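Local coordinates for protein cephalosporin acylase (Bacillus halodurans, PDB 2NLZ) that probably hydrolyses amide bonds as an Ntn-family acylase related to gamma-glutamyltranspeptidases, possibly the side-chain amide of cephalosporins, although its function is not established, at residues P269-V283 and A303-E317. The protein carries 1 engineered substitution. Numbering follows the deposited sequence.
Sequences PNGQGLVALEALNIV and AMKLAFVDGMKYVTE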
ATOM      1  N   PRO D 269      -9.872  39.283  10.864  1.00 30.91           N
ATOM      2  CA  PRO D 269      -9.199  39.351  12.156  1.00 32.72           C
ATOM      3  C   PRO D 269     -10.051  39.503  13.409  1.00 34.62           C
ATOM      4  O   PRO D 269     -11.195  39.969  13.362  1.00 26.63           O
ATOM      5  CB  PRO D 269      -8.269  40.533  11.976  1.00 33.65           C
ATOM      6  CG  PRO D 269      -7.791  40.339  10.599  1.00 32.73           C
ATOM      7  CD  PRO D 269      -9.003  39.860   9.820  1.00 32.17           C
ATOM      8  N   ASN D 270      -9.395  39.191  14.524  1.00 40.98           N
ATOM      9  CA  ASN D 270      -9.956  38.435  15.628  1.00 33.27           C
ATOM     10  C   ASN D 270      -9.689  36.964  15.226  1.00 34.84           C
ATOM     11  O   ASN D 270      -8.842  36.309  15.820  1.00 34.14           O
ATOM     12  CB  ASN D 270     -11.443  38.751  15.857  1.00 27.99           C
ATOM     13  CG  ASN D 270     -11.986  38.197  17.184  1.00 40.58           C
ATOM     14  OD1 ASN D 270     -13.195  38.211  17.407  1.00 50.82           O
ATOM     15  ND2 ASN D 270     -11.103  37.712  18.059  1.00 22.87           N
ATOM     16  N   GLY D 271     -10.346  36.487  14.168  1.00 32.25           N
ATOM     17  CA  GLY D 271     -10.122  35.136  13.636  1.00 30.31           C
ATOM     18  C   GLY D 271      -8.860  35.028  12.802  1.00 38.01           C
ATOM     19  O   GLY D 271      -8.417  36.012  12.200  1.00 38.83           O
ATOM     20  N   GLN D 272      -8.289  33.822  12.752  1.00 36.14           N
ATOM     21  CA  GLN D 272      -6.965  33.601  12.146  1.00 30.29           C
ATOM     22  C   GLN D 272      -6.995  33.158  10.677  1.00 30.30           C
ATOM     23  O   GLN D 272      -5.956  32.775  10.119  1.00 34.64           O
ATOM     24  CB  GLN D 272      -6.126  32.617  12.987  1.00 30.84           C
ATOM     25  CG  GLN D 272      -6.553  31.143  12.894  1.00 36.89           C
ATOM     26  CD  GLN D 272      -5.499  30.181  13.404  1.00 35.67           C
ATOM     27  OE1 GLN D 272      -5.821  29.166  14.008  1.00 29.52           O
ATOM     28  NE2 GLN D 272      -4.236  30.482  13.143  1.00 37.15           N
ATOM     29  N   GLY D 273      -8.170  33.228  10.052  1.00 27.37           N
ATOM     30  CA  GLY D 273      -8.343  32.819   8.657  1.00 31.45           C
ATOM     31  C   GLY D 273      -7.423  33.545   7.697  1.00 38.33           C
ATOM     32  O   GLY D 273      -7.050  33.018   6.649  1.00 40.11           O
ATOM     33  N   LEU D 274      -7.067  34.769   8.073  1.00 39.45           N
ATOM     34  CA  LEU D 274      -6.059  35.578   7.406  1.00 40.27           C
ATOM     35  C   LEU D 274      -4.849  34.756   6.937  1.00 41.90           C
ATOM     36  O   LEU D 274      -4.362  34.946   5.823  1.00 38.74           O
ATOM     37  CB  LEU D 274      -5.598  36.655   8.392  1.00 40.28           C
ATOM     38  CG  LEU D 274      -4.906  37.921   7.912  1.00 30.21           C
ATOM     39  CD1 LEU D 274      -3.468  37.657   7.499  1.00 46.01           C
ATOM     40  CD2 LEU D 274      -5.705  38.483   6.781  1.00 46.99           C
ATOM     41  N   VAL D 275      -4.381  33.853   7.802  1.00 39.59           N
ATOM     42  CA  VAL D 275      -3.184  33.048   7.555  1.00 35.53           C
ATOM     43  C   VAL D 275      -3.337  32.202   6.306  1.00 30.03           C
ATOM     44  O   VAL D 275      -2.468  32.209   5.441  1.00 31.77           O
ATOM     45  CB  VAL D 275      -2.835  32.153   8.763  1.00 32.26           C
ATOM     46  CG1 VAL D 275      -1.662  31.246   8.440  1.00 37.96           C
ATOM     47  CG2 VAL D 275      -2.515  33.013   9.977  1.00 37.35           C
ATOM     48  N   ALA D 276      -4.454  31.492   6.210  1.00 27.14           N
ATOM     49  CA  ALA D 276      -4.767  30.708   5.017  1.00 24.56           C
ATOM     50  C   ALA D 276      -4.690  31.573   3.774  1.00 25.49           C
ATOM     51  O   ALA D 276      -4.006  31.231   2.817  1.00 29.81           O
ATOM     52  CB  ALA D 276      -6.152  30.089   5.135  1.00 26.45           C
ATOM     53  N   LEU D 277      -5.386  32.708   3.826  1.00 32.50           N
ATOM     54  CA  LEU D 277      -5.438  33.694   2.744  1.00 30.04           C
ATOM     55  C   LEU D 277      -4.065  34.210   2.280  1.00 30.38           C
ATOM     56  O   LEU D 277      -3.750  34.191   1.085  1.00 26.08           O
ATOM     57  CB  LEU D 277      -6.335  34.856   3.171  1.00 26.24           C
ATOM     58  CG  LEU D 277      -7.770  34.885   2.641  1.00 29.34           C
ATOM     59  CD1 LEU D 277      -8.313  33.518   2.378  1.00  7.35           C
ATOM     60  CD2 LEU D 277      -8.675  35.615   3.596  1.00 27.30           C
ATOM     61  N   GLU D 278      -3.252  34.657   3.230  1.00 26.41           N
ATOM     62  CA  GLU D 278      -1.904  35.121   2.936  1.00 30.12           C
ATOM     63  C   GLU D 278      -1.032  33.997   2.355  1.00 33.24           C
ATOM     64  O   GLU D 278      -0.328  34.199   1.357  1.00 33.38           O
ATOM     65  CB  GLU D 278      -1.259  35.711   4.193  1.00 31.50           C
ATOM     66  CG  GLU D 278       0.122  36.300   3.957  1.00 18.52           C
ATOM     67  CD  GLU D 278       0.799  36.730   5.240  1.00 34.87           C
ATOM     68  OE1 GLU D 278       0.102  37.023   6.235  1.00 40.27           O
ATOM     69  OE2 GLU D 278       2.039  36.767   5.255  1.00 28.69           O
ATOM     70  N   ALA D 279      -1.092  32.819   2.973  1.00 25.78           N
ATOM     71  CA  ALA D 279      -0.377  31.656   2.459  1.00 29.99           C
ATOM     72  C   ALA D 279      -0.777  31.361   1.015  1.00 30.99           C
ATOM     73  O   ALA D 279       0.090  31.255   0.149  1.00 29.32           O
ATOM     74  CB  ALA D 279      -0.592  30.438   3.348  1.00 26.19           C
ATOM     75  N   LEU D 280      -2.079  31.265   0.749  1.00 25.53           N
ATOM     76  CA  LEU D 280      -2.546  31.060  -0.627  1.00 31.87           C
ATOM     77  C   LEU D 280      -2.010  32.134  -1.569  1.00 37.68           C
ATOM     78  O   LEU D 280      -1.690  31.846  -2.730  1.00 33.71           O
ATOM     79  CB  LEU D 280      -4.078  31.003  -0.729  1.00 30.07           C
ATOM     80  CG  LEU D 280      -4.807  29.651  -0.744  1.00 28.83           C
ATOM     81  CD1 LEU D 280      -3.888  28.520  -1.198  1.00 32.60           C
ATOM     82  CD2 LEU D 280      -5.409  29.330   0.613  1.00 33.77           C
ATOM     83  N   ASN D 281      -1.897  33.357  -1.048  1.00 37.15           N
ATOM     84  CA  ASN D 281      -1.454  34.504  -1.830  1.00 40.31           C
ATOM     85  C   ASN D 281       0.037  34.448  -2.167  1.00 38.29           C
ATOM     86  O   ASN D 281       0.458  34.860  -3.247  1.00 41.23           O
ATOM     87  CB  ASN D 281      -1.783  35.794  -1.081  1.00 46.09           C
ATOM     88  CG  ASN D 281      -2.274  36.883  -1.995  1.00 52.09           C
ATOM     89  OD1 ASN D 281      -2.918  36.616  -3.021  1.00 46.37           O
ATOM     90  ND2 ASN D 281      -1.985  38.130  -1.624  1.00 61.27           N
ATOM     91  N   ILE D 282       0.828  33.943  -1.226  1.00 38.39           N
ATOM     92  CA  ILE D 282       2.236  33.654  -1.469  1.00 28.74           C
ATOM     93  C   ILE D 282       2.374  32.527  -2.504  1.00 28.50           C
ATOM     94  O   ILE D 282       3.092  32.659  -3.489  1.00 31.05           O
ATOM     95  CB  ILE D 282       2.962  33.268  -0.155  1.00 26.23           C
ATOM     96  CG1 ILE D 282       2.986  34.448   0.820  1.00 26.63           C
ATOM     97  CG2 ILE D 282       4.379  32.859  -0.435  1.00 10.32           C
ATOM     98  CD1 ILE D 282       3.279  34.068   2.266  1.00 22.72           C
ATOM     99  N   VAL D 283       1.652  31.434  -2.291  1.00 27.30           N
ATOM    100  CA  VAL D 283       1.788  30.247  -3.130  1.00 31.36           C
ATOM    101  C   VAL D 283       1.215  30.449  -4.550  1.00 33.69           C
ATOM    102  O   VAL D 283       1.614  29.770  -5.493  1.00 26.94           O
ATOM    103  CB  VAL D 283       1.203  28.989  -2.413  1.00 28.73           C
ATOM    104  CG1 VAL D 283      -0.187  28.614  -2.938  1.00 28.28           C
ATOM    105  CG2 VAL D 283       2.144  27.826  -2.544  1.00 25.29           C
ATOM    106  N   ALA D 303       5.273  28.500   2.146  1.00 24.79           N
ATOM    107  CA  ALA D 303       4.303  29.603   2.106  1.00 29.86           C
ATOM    108  C   ALA D 303       3.493  29.675   3.390  1.00 32.03           C
ATOM    109  O   ALA D 303       3.318  30.747   3.981  1.00 30.47           O
ATOM    110  CB  ALA D 303       3.372  29.463   0.900  1.00 18.13           C
ATOM    111  N   MET D 304       3.012  28.517   3.824  1.00 31.88           N
ATOM    112  CA  MET D 304       2.258  28.429   5.060  1.00 30.23           C
ATOM    113  C   MET D 304       3.084  28.972   6.208  1.00 23.16           C
ATOM    114  O   MET D 304       2.594  29.777   6.995  1.00 33.37           O
ATOM    115  CB  MET D 304       1.816  26.985   5.338  1.00 27.58           C
ATOM    116  CG  MET D 304       1.000  26.792   6.620  1.00 20.74           C
ATOM    117  SD  MET D 304      -0.289  28.035   6.878  1.00 27.33           S
ATOM    118  CE  MET D 304      -1.409  27.678   5.528  1.00 14.35           C
ATOM    119  N   LYS D 305       4.340  28.545   6.276  1.00 28.31           N
ATOM    120  CA  LYS D 305       5.239  28.955   7.342  1.00 31.08           C
ATOM    121  C   LYS D 305       5.345  30.465   7.448  1.00 29.85           C
ATOM    122  O   LYS D 305       5.154  31.010   8.528  1.00 30.20           O
ATOM    123  CB  LYS D 305       6.618  28.316   7.173  1.00 32.22           C
ATOM    124  CG  LYS D 305       6.721  26.943   7.812  1.00 26.11           C
ATOM    125  CD  LYS D 305       7.790  26.094   7.156  1.00 34.58           C
ATOM    126  CE  LYS D 305       9.189  26.534   7.548  1.00 37.74           C
ATOM    127  NZ  LYS D 305      10.225  25.807   6.757  1.00 27.99           N
ATOM    128  N   LEU D 306       5.609  31.135   6.331  1.00 19.70           N
ATOM    129  CA  LEU D 306       5.783  32.589   6.346  1.00 31.13           C
ATOM    130  C   LEU D 306       4.522  33.320   6.798  1.00 33.18           C
ATOM    131  O   LEU D 306       4.583  34.230   7.624  1.00 41.02           O
ATOM    132  CB  LEU D 306       6.233  33.093   4.977  1.00 31.13           C
ATOM    133  CG  LEU D 306       7.560  32.510   4.474  1.00 29.73           C
ATOM    134  CD1 LEU D 306       7.634  32.545   2.946  1.00 18.61           C
ATOM    135  CD2 LEU D 306       8.767  33.210   5.128  1.00  6.27           C
ATOM    136  N   ALA D 307       3.387  32.880   6.268  1.00 36.32           N
ATOM    137  CA  ALA D 307       2.093  33.445   6.595  1.00 28.56           C
ATOM    138  C   ALA D 307       1.715  33.252   8.061  1.00 30.64           C
ATOM    139  O   ALA D 307       1.094  34.130   8.671  1.00 38.13           O
ATOM    140  CB  ALA D 307       1.028  32.837   5.693  1.00 26.33           C
ATOM    141  N   PHE D 308       2.080  32.106   8.625  1.00 28.14           N
ATOM    142  CA  PHE D 308       1.643  31.772   9.971  1.00 33.05           C
ATOM    143  C   PHE D 308       2.349  32.621  11.025  1.00 34.77           C
ATOM    144  O   PHE D 308       1.735  33.014  12.023  1.00 37.34           O
ATOM    145  CB  PHE D 308       1.820  30.280  10.263  1.00 31.48           C
ATOM    146  CG  PHE D 308       0.670  29.668  11.015  1.00 29.59           C
ATOM    147  CD1 PHE D 308       0.214  30.223  12.203  1.00 31.98           C
ATOM    148  CD2 PHE D 308       0.046  28.522  10.534  1.00 37.45           C
ATOM    149  CE1 PHE D 308      -0.857  29.657  12.902  1.00 28.38           C
ATOM    150  CE2 PHE D 308      -1.027  27.939  11.226  1.00 36.93           C
ATOM    151  CZ  PHE D 308      -1.480  28.515  12.410  1.00 32.05           C
ATOM    152  N   VAL D 309       3.627  32.913  10.799  1.00 35.27           N
ATOM    153  CA  VAL D 309       4.374  33.739  11.746  1.00 36.62           C
ATOM    154  C   VAL D 309       3.961  35.210  11.610  1.00 33.06           C
ATOM    155  O   VAL D 309       4.076  35.996  12.559  1.00 35.27           O
ATOM    156  CB  VAL D 309       5.895  33.545  11.634  1.00 34.85           C
ATOM    157  CG1 VAL D 309       6.559  33.942  12.943  1.00 56.07           C
ATOM    158  CG2 VAL D 309       6.210  32.103  11.375  1.00 33.09           C
ATOM    159  N   ASP D 310       3.446  35.561  10.438  1.00 25.49           N
ATOM    160  CA  ASP D 310       2.826  36.859  10.236  1.00 25.28           C
ATOM    161  C   ASP D 310       1.530  36.945  10.987  1.00 30.82           C
ATOM    162  O   ASP D 310       1.329  37.876  11.762  1.00 42.24           O
ATOM    163  CB  ASP D 310       2.568  37.122   8.760  1.00 23.30           C
ATOM    164  CG  ASP D 310       3.780  37.655   8.058  1.00 34.20           C
ATOM    165  OD1 ASP D 310       4.721  38.093   8.756  1.00 37.76           O
ATOM    166  OD2 ASP D 310       3.799  37.643   6.815  1.00 28.20           O
ATOM    167  N   GLY D 311       0.656  35.971  10.764  1.00 31.65           N
ATOM    168  CA  GLY D 311      -0.643  35.922  11.438  1.00 33.17           C
ATOM    169  C   GLY D 311      -0.530  35.904  12.953  1.00 39.24           C
ATOM    170  O   GLY D 311      -1.335  36.523  13.646  1.00 40.77           O
ATOM    171  N   MET D 312       0.484  35.206  13.466  1.00 36.35           N
ATOM    172  CA  MET D 312       0.703  35.113  14.910  1.00 44.55           C
ATOM    173  C   MET D 312       1.240  36.412  15.494  1.00 41.83           C
ATOM    174  O   MET D 312       1.016  36.713  16.668  1.00 42.83           O
ATOM    175  CB  MET D 312       1.632  33.946  15.246  1.00 45.96           C
ATOM    176  CG  MET D 312       0.909  32.700  15.708  1.00 45.57           C
ATOM    177  SD  MET D 312       1.873  31.246  15.289  1.00 59.82           S
ATOM    178  CE  MET D 312       1.680  30.246  16.774  1.00 71.39           C
ATOM    179  N   LYS D 313       1.945  37.175  14.664  1.00 43.86           N
ATOM    180  CA  LYS D 313       2.508  38.453  15.073  1.00 46.04           C
ATOM    181  C   LYS D 313       1.429  39.539  15.084  1.00 41.44           C
ATOM    182  O   LYS D 313       1.321  40.306  16.044  1.00 43.19           O
ATOM    183  CB  LYS D 313       3.671  38.841  14.141  1.00 55.41           C
ATOM    184  CG  LYS D 313       4.302  40.214  14.392  1.00 60.62           C
ATOM    185  CD  LYS D 313       5.340  40.199  15.520  1.00 80.54           C
ATOM    186  CE  LYS D 313       5.889  41.605  15.821  1.00 75.57           C
ATOM    187  NZ  LYS D 313       6.597  42.231  14.650  1.00 69.33           N
ATOM    188  N   TYR D 314       0.618  39.584  14.031  1.00 32.39           N
ATOM    189  CA  TYR D 314      -0.228  40.746  13.788  1.00 36.39           C
ATOM    190  C   TYR D 314      -1.725  40.591  14.083  1.00 37.17           C
ATOM    191  O   TYR D 314      -2.379  41.576  14.429  1.00 36.91           O
ATOM    192  CB  TYR D 314      -0.026  41.261  12.354  1.00 38.64           C
ATOM    193  CG  TYR D 314       1.408  41.618  12.025  1.00 38.80           C
ATOM    194  CD1 TYR D 314       2.047  42.696  12.648  1.00 44.14           C
ATOM    195  CD2 TYR D 314       2.126  40.885  11.087  1.00 40.05           C
ATOM    196  CE1 TYR D 314       3.373  43.027  12.345  1.00 44.79           C
ATOM    197  CE2 TYR D 314       3.448  41.204  10.778  1.00 49.31           C
ATOM    198  CZ  TYR D 314       4.064  42.271  11.410  1.00 46.09           C
ATOM    199  OH  TYR D 314       5.369  42.568  11.094  1.00 51.76           O
ATOM    200  N   VAL D 315      -2.264  39.377  13.942  1.00 39.45           N
ATOM    201  CA  VAL D 315      -3.718  39.170  14.040  1.00 34.14           C
ATOM    202  C   VAL D 315      -4.237  39.147  15.475  1.00 35.99           C
ATOM    203  O   VAL D 315      -3.804  38.343  16.302  1.00 39.03           O
ATOM    204  CB  VAL D 315      -4.207  37.929  13.249  1.00 32.36           C
ATOM    205  CG1 VAL D 315      -5.666  37.621  13.554  1.00 28.44           C
ATOM    206  CG2 VAL D 315      -4.025  38.147  11.750  1.00 26.94           C
ATOM    207  N   THR D 316      -5.157  40.071  15.738  1.00 37.18           N
ATOM    208  CA  THR D 316      -5.852  40.213  17.010  1.00 31.68           C
ATOM    209  C   THR D 316      -7.096  41.089  16.784  1.00 31.76           C
ATOM    210  O   THR D 316      -7.439  41.389  15.634  1.00 32.23           O
ATOM    211  CB  THR D 316      -4.943  40.856  18.071  1.00 27.50           C
ATOM    212  OG1 THR D 316      -5.670  40.992  19.296  1.00 23.51           O
ATOM    213  CG2 THR D 316      -4.457  42.226  17.611  1.00 27.82           C
ATOM    214  N   GLU D 317      -7.767  41.486  17.865  1.00 32.19           N
ATOM    215  CA  GLU D 317      -8.833  42.501  17.799  1.00 36.27           C
ATOM    216  C   GLU D 317      -8.437  43.658  16.859  1.00 37.28           C
ATOM    217  O   GLU D 317      -7.424  44.323  17.101  1.00 42.52           O
ATOM    218  CB  GLU D 317      -9.131  43.046  19.207  1.00 28.73           C
ATOM    219  CG  GLU D 317     -10.081  44.238  19.256  1.00 40.03           C
ATOM    220  CD  GLU D 317     -11.533  43.826  19.170  1.00 46.17           C
ATOM    221  OE1 GLU D 317     -12.212  44.240  18.204  1.00 42.99           O
ATOM    222  OE2 GLU D 317     -11.995  43.079  20.060  1.00 34.50           O
TER
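Val275 fits as a knob into a hole formed by Met304, Ala307, Phe308 and Gly311 on the facing helix. Its CB forks there. Val275 CG1, anti to the backbone N (chi1 175°), lies over one face of the Phe308 ring, 4.1 Å from the ring centroid in a CH-pi contact displaced toward the rim, and also meets Met304 SD at 3.8 Å. Val275 CG2 rests 3.8 Å from Gly311 CA, where the glycine, having no side chain, leaves the methyl room beside the backbone. Ala307 returns the packing: its CB enters a hole between Val275, Glu278, Ala279 and Ile282. Met304, bent along its chain, brings CE to 3.6 Å from Ala279 CB.

Beside this apolar seam, the extended Glu278 reaches Asp310, the two carboxylates meeting nearly coplanar. Asp310 OD2 is further engaged by Arg337 and Tyr333. Beyond the helices, Val315 CG1 packs 3.5 Å from Gly271 O, and a weak hydrogen bond joins Asn270 N to Thr316 O (3.1 Å).

The segments of 274-283 and 303-314 run roughly antiparallel, their axes 141° apart and 8.1 Å at closest approach. Helix 274-283 lies between helix 294-314 and strand 250-259, which receives Leu277 and Leu280, consistent with a helical layer of the Ntn-hydrolase alpha-beta-beta-alpha sandwich, while helix 444-457 packs against Met304 and Leu280.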